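Beta-agarase D (Zobellia galactanivorans, PDB 4ASM) hydrolyses the beta-1,4-galactosidic linkages of agarose at random internal positions, with retention of anomeric configuration. Local coordinates at residues 241-253 and 291-303. Residues are numbered along the deposited sequence; the frame is centred on the assembly and turned at random.
Sequences MVRILDNDAVQTR and LSDAKNKSNISVI
Ala249 packs its methyl against the helix 291-297, where CB touches both Ala294 CB, at 3.6 Å, and the aliphatic part of Lys295, at CG. These small side chains are consistent with the close approach of the helix axis to that of strand 249-253, 7.5 Å at 151°. Leu291 flanks the pair: its CD1 lies beside Ala249 CB, while its CB sits 3.5 Å from Gln251 NE2, the two side chains crossing at about a right angle. On the other face of the hairpin Val302 fits between Leu245 and Val250; its CG1 meets Val250 CG2 at 3.7 Å and its CG2 faces Leu245 CG.

The turn between the two strands is gripped through its backbone carbonyls. Val302 N donates to Asn247 O (2.9 Å, 161° at the hydrogen), and Ser298 OG gives its proton to Asp248 O at 2.7 Å. The same Ser298 OG accepts from Ile300 N in an ST turn, so the hydroxyl is held by two bonds, one given and one received.

The side near Lys295, which is partly exposed, is looser and carries a bridging water. Two bends along its chain, at chi3 and chi4, bring NZ into a salt bridge with Asp246 OD1, 3.0 Å away and approached from above the carboxylate plane. The water links Lys295 NZ, Asp248 OD1 and Asn247 OD1, whereas Asp246 OD2 pairs with Arg232.

Thus the helix and the loop after it wrap the hairpin's turn end from two sides in this GH16 catalytic domain. Strand 232-237 borders strand 240-246, strand 259-264 borders strand 249-253, and Ala294 also touches Ala288 of strand 282-288.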
ATOM      1  N   MET A 241     -13.397  10.710   1.717  1.00  7.95           N
ATOM      2  CA  MET A 241     -13.223   9.876   0.539  1.00  8.54           C
ATOM      3  C   MET A 241     -12.410  10.664  -0.491  1.00  7.66           C
ATOM      4  O   MET A 241     -12.754  11.813  -0.798  1.00  8.17           O
ATOM      5  CB  MET A 241     -14.556   9.433  -0.060  1.00  8.48           C
ATOM      6  CG  MET A 241     -14.345   8.300  -1.027  1.00  9.06           C
ATOM      7  SD  MET A 241     -15.838   7.689  -1.787  1.00 14.10           S
ATOM      8  CE  MET A 241     -16.828   7.295  -0.384  1.00 12.01           C
ATOM      9  N   VAL A 242     -11.337  10.064  -1.010  1.00  5.68           N
ATOM     10  CA  VAL A 242     -10.463  10.791  -1.944  1.00  5.69           C
ATOM     11  C   VAL A 242     -10.328  10.154  -3.327  1.00  5.60           C
ATOM     12  O   VAL A 242      -9.844  10.795  -4.252  1.00  6.30           O
ATOM     13  CB  VAL A 242      -9.053  11.031  -1.353  1.00  5.65           C
ATOM     14  CG1 VAL A 242      -9.128  11.962  -0.138  1.00  7.10           C
ATOM     15  CG2 VAL A 242      -8.351   9.703  -0.995  1.00  6.10           C
ATOM     16  N   ARG A 243     -10.734   8.895  -3.470  1.00  6.07           N
ATOM     17  CA  ARG A 243     -10.601   8.208  -4.753  1.00  5.67           C
ATOM     18  C   ARG A 243     -11.522   6.996  -4.835  1.00  6.08           C
ATOM     19  O   ARG A 243     -11.742   6.314  -3.839  1.00  6.66           O
ATOM     20  CB  ARG A 243      -9.155   7.744  -4.980  1.00  6.01           C
ATOM     21  CG  ARG A 243      -8.919   7.173  -6.389  1.00  6.09           C
ATOM     22  CD  ARG A 243      -7.473   7.258  -6.730  1.00  7.47           C
ATOM     23  NE  ARG A 243      -7.024   6.298  -7.740  1.00  7.59           N
ATOM     24  CZ  ARG A 243      -6.655   6.608  -8.984  1.00  7.39           C
ATOM     25  NH1 ARG A 243      -6.727   7.856  -9.438  1.00  7.74           N
ATOM     26  NH2 ARG A 243      -6.175   5.661  -9.785  1.00  6.82           N
ATOM     27  N   ILE A 244     -12.070   6.746  -6.022  1.00  6.32           N
ATOM     28  CA  ILE A 244     -12.805   5.518  -6.295  1.00  7.08           C
ATOM     29  C   ILE A 244     -12.260   4.928  -7.590  1.00  7.09           C
ATOM     30  O   ILE A 244     -12.078   5.663  -8.580  1.00  7.17           O
ATOM     31  CB  ILE A 244     -14.325   5.746  -6.476  1.00  6.75           C
ATOM     32  CG1 ILE A 244     -14.920   6.515  -5.296  1.00  7.37           C
ATOM     33  CG2 ILE A 244     -15.059   4.397  -6.624  1.00  8.34           C
ATOM     34  CD1 ILE A 244     -16.377   6.836  -5.467  1.00  9.26           C
ATOM     35  N   LEU A 245     -11.992   3.615  -7.589  1.00  7.43           N
ATOM     36  CA  LEU A 245     -11.773   2.848  -8.816  1.00  8.73           C
ATOM     37  C   LEU A 245     -12.981   1.958  -8.965  1.00  8.32           C
ATOM     38  O   LEU A 245     -13.350   1.226  -8.035  1.00  8.29           O
ATOM     39  CB  LEU A 245     -10.514   1.971  -8.743  1.00  9.73           C
ATOM     40  CG  LEU A 245      -9.322   2.531  -9.507  1.00 12.35           C
ATOM     41  CD1 LEU A 245      -8.841   3.749  -8.764  1.00 15.12           C
ATOM     42  CD2 LEU A 245      -8.214   1.535  -9.674  1.00 11.03           C
ATOM     43  N   ASP A 246     -13.644   2.037 -10.104  1.00  8.54           N
ATOM     44  CA  ASP A 246     -14.850   1.244 -10.294  1.00  8.75           C
ATOM     45  C   ASP A 246     -14.840   0.655 -11.686  1.00  8.48           C
ATOM     46  O   ASP A 246     -15.328   1.277 -12.656  1.00  8.70           O
ATOM     47  CB  ASP A 246     -16.102   2.091 -10.034  1.00  8.98           C
ATOM     48  CG  ASP A 246     -17.373   1.259  -9.997  1.00  9.73           C
ATOM     49  OD1 ASP A 246     -17.435   0.230 -10.714  1.00 14.36           O
ATOM     50  OD2 ASP A 246     -18.321   1.630  -9.247  1.00 12.18           O
ATOM     51  N   ASN A 247     -14.289  -0.560 -11.765  1.00  8.21           N
ATOM     52  CA  ASN A 247     -14.232  -1.368 -12.997  1.00  8.62           C
ATOM     53  C   ASN A 247     -13.332  -0.777 -14.095  1.00  7.94           C
ATOM     54  O   ASN A 247     -12.230  -1.286 -14.349  1.00  8.14           O
ATOM     55  CB  ASN A 247     -15.653  -1.685 -13.512  1.00  8.75           C
ATOM     56  CG  ASN A 247     -15.658  -2.703 -14.627  1.00 11.29           C
ATOM     57  OD1 ASN A 247     -16.309  -2.504 -15.665  1.00 15.18           O
ATOM     58  ND2 ASN A 247     -14.936  -3.787 -14.439  1.00 10.13           N
ATOM     59  N   ASP A 248     -13.798   0.290 -14.753  1.00  8.27           N
ATOM     60  CA  ASP A 248     -13.102   0.875 -15.899  1.00  8.07           C
ATOM     61  C   ASP A 248     -13.055   2.403 -15.834  1.00  8.09           C
ATOM     62  O   ASP A 248     -12.737   3.058 -16.820  1.00  7.85           O
ATOM     63  CB  ASP A 248     -13.700   0.405 -17.246  1.00  8.10           C
ATOM     64  CG  ASP A 248     -15.190   0.644 -17.350  1.00 10.76           C
ATOM     65  OD1 ASP A 248     -15.790   1.236 -16.438  1.00 10.92           O
ATOM     66  OD2 ASP A 248     -15.771   0.196 -18.371  1.00 11.46           O
ATOM     67  N   ALA A 249     -13.347   2.935 -14.644  1.00  7.75           N
ATOM     68  CA  ALA A 249     -13.427   4.377 -14.424  1.00  7.52           C
ATOM     69  C   ALA A 249     -12.873   4.748 -13.070  1.00  7.61           C
ATOM     70  O   ALA A 249     -12.807   3.917 -12.150  1.00  6.34           O
ATOM     71  CB  ALA A 249     -14.882   4.831 -14.525  1.00  8.74           C
ATOM     72  N   VAL A 250     -12.507   6.017 -12.942  1.00  6.94           N
ATOM     73  CA  VAL A 250     -11.848   6.517 -11.750  1.00  7.83           C
ATOM     74  C   VAL A 250     -12.482   7.854 -11.384  1.00  7.41           C
ATOM     75  O   VAL A 250     -12.880   8.631 -12.259  1.00  7.00           O
ATOM     76  CB  VAL A 250     -10.343   6.751 -12.044  1.00  8.85           C
ATOM     77  CG1 VAL A 250      -9.630   7.268 -10.853  1.00 10.09           C
ATOM     78  CG2 VAL A 250      -9.679   5.446 -12.521  1.00 11.21           C
ATOM     79  N   GLN A 251     -12.580   8.124 -10.084  1.00  6.57           N
ATOM     80  CA  GLN A 251     -12.842   9.494  -9.637  1.00  7.56           C
ATOM     81  C   GLN A 251     -11.860   9.797  -8.529  1.00  7.25           C
ATOM     82  O   GLN A 251     -11.574   8.927  -7.697  1.00  6.48           O
ATOM     83  CB  GLN A 251     -14.296   9.717  -9.208  1.00  8.54           C
ATOM     84  CG  GLN A 251     -14.694   9.228  -7.844  1.00 10.08           C
ATOM     85  CD  GLN A 251     -16.117   9.664  -7.516  1.00  9.91           C
ATOM     86  OE1 GLN A 251     -16.374  10.405  -6.557  1.00 14.49           O
ATOM     87  NE2 GLN A 251     -17.042   9.208  -8.321  1.00  9.05           N
ATOM     88  N   THR A 252     -11.277  10.986  -8.558  1.00  6.14           N
ATOM     89  CA  THR A 252     -10.325  11.350  -7.502  1.00  6.84           C
ATOM     90  C   THR A 252     -10.417  12.814  -7.128  1.00  6.99           C
ATOM     91  O   THR A 252     -10.777  13.665  -7.955  1.00  6.99           O
ATOM     92  CB  THR A 252      -8.886  10.703  -7.664  1.00 11.31           C
ATOM     93  OG1 THR A 252      -7.798  11.546  -7.237  1.00 12.17           O
ATOM     94  CG2 THR A 252      -8.696  10.036  -8.986  1.00  2.99           C
ATOM     95  N   ARG A 253     -10.208  13.077  -5.841  1.00  6.25           N
ATOM     96  CA  ARG A 253     -10.196  14.459  -5.363  1.00  6.76           C
ATOM     97  C   ARG A 253      -8.895  15.097  -5.754  1.00  6.72           C
ATOM     98  O   ARG A 253      -7.822  14.626  -5.386  1.00  6.33           O
ATOM     99  CB  ARG A 253     -10.366  14.516  -3.851  1.00  7.59           C
ATOM    100  CG  ARG A 253     -11.781  14.349  -3.424  1.00 10.32           C
ATOM    101  CD  ARG A 253     -11.960  14.854  -1.990  1.00 11.90           C
ATOM    102  NE  ARG A 253     -13.217  14.375  -1.452  1.00 13.22           N
ATOM    103  CZ  ARG A 253     -14.352  15.050  -1.467  1.00 16.02           C
ATOM    104  NH1 ARG A 253     -14.405  16.261  -2.007  1.00 13.40           N
ATOM    105  NH2 ARG A 253     -15.435  14.511  -0.922  1.00 17.61           N
ATOM    106  N   LEU A 291     -19.060   9.599 -12.428  1.00  8.56           N
ATOM    107  CA  LEU A 291     -18.506   8.252 -12.445  1.00  8.89           C
ATOM    108  C   LEU A 291     -19.250   7.372 -13.452  1.00  8.86           C
ATOM    109  O   LEU A 291     -18.618   6.622 -14.198  1.00  8.06           O
ATOM    110  CB  LEU A 291     -18.520   7.635 -11.037  1.00  9.13           C
ATOM    111  CG  LEU A 291     -17.772   6.301 -10.925  1.00 10.45           C
ATOM    112  CD1 LEU A 291     -16.276   6.447 -11.160  1.00 10.58           C
ATOM    113  CD2 LEU A 291     -18.069   5.684  -9.568  1.00 10.02           C
ATOM    114  N   SER A 292     -20.580   7.497 -13.500  1.00  8.99           N
ATOM    115  CA  SER A 292     -21.374   6.744 -14.497  1.00 10.24           C
ATOM    116  C   SER A 292     -21.017   7.133 -15.931  1.00  9.31           C
ATOM    117  O   SER A 292     -20.898   6.279 -16.777  1.00  9.52           O
ATOM    118  CB  SER A 292     -22.864   6.876 -14.231  1.00 11.70           C
ATOM    119  OG  SER A 292     -23.190   6.161 -13.050  1.00 18.08           O
ATOM    120  N   ASP A 293     -20.809   8.424 -16.183  1.00  8.12           N
ATOM    121  CA  ASP A 293     -20.380   8.875 -17.505  1.00  8.32           C
ATOM    122  C   ASP A 293     -19.034   8.246 -17.896  1.00  8.02           C
ATOM    123  O   ASP A 293     -18.865   7.781 -19.023  1.00  8.13           O
ATOM    124  CB  ASP A 293     -20.290  10.415 -17.505  1.00  8.42           C
ATOM    125  CG  ASP A 293     -19.969  10.994 -18.867  1.00  9.11           C
ATOM    126  OD1 ASP A 293     -20.679  10.671 -19.853  1.00  9.61           O
ATOM    127  OD2 ASP A 293     -19.016  11.797 -18.939  1.00 10.24           O
ATOM    128  N   ALA A 294     -18.083   8.242 -16.958  1.00  7.64           N
ATOM    129  CA  ALA A 294     -16.775   7.655 -17.202  1.00  7.60           C
ATOM    130  C   ALA A 294     -16.868   6.153 -17.516  1.00  7.46           C
ATOM    131  O   ALA A 294     -16.265   5.689 -18.456  1.00  7.47           O
ATOM    132  CB  ALA A 294     -15.866   7.920 -15.995  1.00  7.63           C
ATOM    133  N   LYS A 295     -17.651   5.437 -16.717  1.00  8.44           N
ATOM    134  CA  LYS A 295     -17.919   4.014 -16.935  1.00 10.22           C
ATOM    135  C   LYS A 295     -18.565   3.775 -18.301  1.00 10.42           C
ATOM    136  O   LYS A 295     -18.193   2.846 -19.008  1.00 11.03           O
ATOM    137  CB  LYS A 295     -18.799   3.453 -15.816  1.00 10.54           C
ATOM    138  CG  LYS A 295     -18.078   3.359 -14.460  1.00 11.64           C
ATOM    139  CD  LYS A 295     -19.021   3.068 -13.268  1.00 12.59           C
ATOM    140  CE  LYS A 295     -19.783   1.775 -13.434  1.00 16.56           C
ATOM    141  NZ  LYS A 295     -18.909   0.594 -13.284  1.00 17.11           N
ATOM    142  N   ASN A 296     -19.508   4.628 -18.695  1.00 10.16           N
ATOM    143  CA  ASN A 296     -20.124   4.500 -20.018  1.00 11.04           C
ATOM    144  C   ASN A 296     -19.108   4.664 -21.125  1.00 10.59           C
ATOM    145  O   ASN A 296     -19.110   3.908 -22.100  1.00 11.41           O
ATOM    146  CB  ASN A 296     -21.220   5.546 -20.224  1.00 11.26           C
ATOM    147  CG  ASN A 296     -22.449   5.296 -19.404  1.00 15.66           C
ATOM    148  OD1 ASN A 296     -23.261   6.208 -19.211  1.00 20.32           O
ATOM    149  ND2 ASN A 296     -22.613   4.072 -18.911  1.00 17.61           N
ATOM    150  N   LYS A 297     -18.243   5.668 -20.989  1.00  9.91           N
ATOM    151  CA  LYS A 297     -17.269   6.010 -22.015  1.00  9.16           C
ATOM    152  C   LYS A 297     -16.119   5.022 -22.115  1.00  8.27           C
ATOM    153  O   LYS A 297     -15.533   4.834 -23.188  1.00  9.31           O
ATOM    154  CB  LYS A 297     -16.705   7.418 -21.770  1.00  9.59           C
ATOM    155  CG  LYS A 297     -17.696   8.538 -22.049  1.00 10.43           C
ATOM    156  CD  LYS A 297     -17.033   9.860 -21.707  1.00 12.63           C
ATOM    157  CE  LYS A 297     -17.953  11.036 -22.024  1.00 15.19           C
ATOM    158  NZ  LYS A 297     -18.155  11.163 -23.492  1.00 17.36           N
ATOM    159  N   SER A 298     -15.776   4.409 -20.991  1.00  8.12           N
ATOM    160  CA  SER A 298     -14.556   3.613 -20.947  1.00  8.00           C
ATOM    161  C   SER A 298     -14.712   2.227 -21.545  1.00  8.19           C
ATOM    162  O   SER A 298     -15.734   1.562 -21.375  1.00  9.14           O
ATOM    163  CB  SER A 298     -14.071   3.481 -19.507  1.00  7.70           C
ATOM    164  OG  SER A 298     -12.833   2.794 -19.525  1.00  7.24           O
ATOM    165  N   ASN A 299     -13.650   1.793 -22.211  1.00  8.58           N
ATOM    166  CA  ASN A 299     -13.557   0.442 -22.737  1.00  9.28           C
ATOM    167  C   ASN A 299     -12.302  -0.267 -22.260  1.00  9.23           C
ATOM    168  O   ASN A 299     -11.873  -1.258 -22.855  1.00  9.75           O
ATOM    169  CB  ASN A 299     -13.576   0.465 -24.267  1.00  9.78           C
ATOM    170  CG  ASN A 299     -14.935   0.831 -24.825  1.00 12.07           C
ATOM    171  OD1 ASN A 299     -15.629  -0.025 -25.345  1.00 15.80           O
ATOM    172  ND2 ASN A 299     -15.324   2.104 -24.704  1.00 13.00           N
ATOM    173  N   ILE A 300     -11.725   0.223 -21.166  1.00  8.38           N
ATOM    174  CA  ILE A 300     -10.449  -0.284 -20.681  1.00  8.65           C
ATOM    175  C   ILE A 300     -10.542  -0.430 -19.178  1.00  8.54           C
ATOM    176  O   ILE A 300     -10.906   0.510 -18.479  1.00  8.03           O
ATOM    177  CB  ILE A 300      -9.295   0.684 -21.026  1.00  8.79           C
ATOM    178  CG1 ILE A 300      -9.141   0.795 -22.547  1.00  8.88           C
ATOM    179  CG2 ILE A 300      -7.977   0.241 -20.352  1.00  9.30           C
ATOM    180  CD1 ILE A 300      -8.331   1.981 -23.008  1.00  9.39           C
ATOM    181  N   SER A 301     -10.205  -1.607 -18.663  1.00  7.55           N
ATOM    182  CA  SER A 301     -10.247  -1.821 -17.221  1.00  7.77           C
ATOM    183  C   SER A 301      -9.212  -0.981 -16.486  1.00  6.97           C
ATOM    184  O   SER A 301      -8.097  -0.794 -16.970  1.00  7.84           O
ATOM    185  CB  SER A 301     -10.006  -3.300 -16.916  1.00  6.79           C
ATOM    186  OG  SER A 301      -9.976  -3.533 -15.517  1.00  7.63           O
ATOM    187  N   VAL A 302      -9.605  -0.475 -15.318  1.00  6.61           N
ATOM    188  CA  VAL A 302      -8.658   0.195 -14.426  1.00  7.17           C
ATOM    189  C   VAL A 302      -8.189  -0.766 -13.332  1.00  7.16           C
ATOM    190  O   VAL A 302      -7.363  -0.411 -12.502  1.00  6.25           O
ATOM    191  CB  VAL A 302      -9.245   1.494 -13.799  1.00  5.91           C
ATOM    192  CG1 VAL A 302      -9.483   2.549 -14.876  1.00  6.21           C
ATOM    193  CG2 VAL A 302     -10.519   1.228 -13.005  1.00  6.90           C
ATOM    194  N   ILE A 303      -8.732  -1.984 -13.338  1.00  6.71           N
ATOM    195  CA  ILE A 303      -8.295  -3.048 -12.423  1.00  7.20           C
ATOM    196  C   ILE A 303      -7.203  -3.902 -13.074  1.00  7.43           C
ATOM    197  O   ILE A 303      -6.108  -4.028 -12.540  1.00  7.60           O
ATOM    198  CB  ILE A 303      -9.482  -3.956 -11.970  1.00  7.19           C
ATOM    199  CG1 ILE A 303     -10.613  -3.151 -11.300  1.00  9.89           C
ATOM    200  CG2 ILE A 303      -8.989  -5.101 -11.044  1.00  7.90           C
ATOM    201  CD1 ILE A 303     -10.219  -2.292 -10.114  1.00 13.51           C
TER
HETATM  202  O   HOH W   1     -12.378  -4.582 -14.863  1.00 12.27           O
HETATM  203  O   HOH W   2     -18.027  -0.039 -15.826  1.00 14.38           O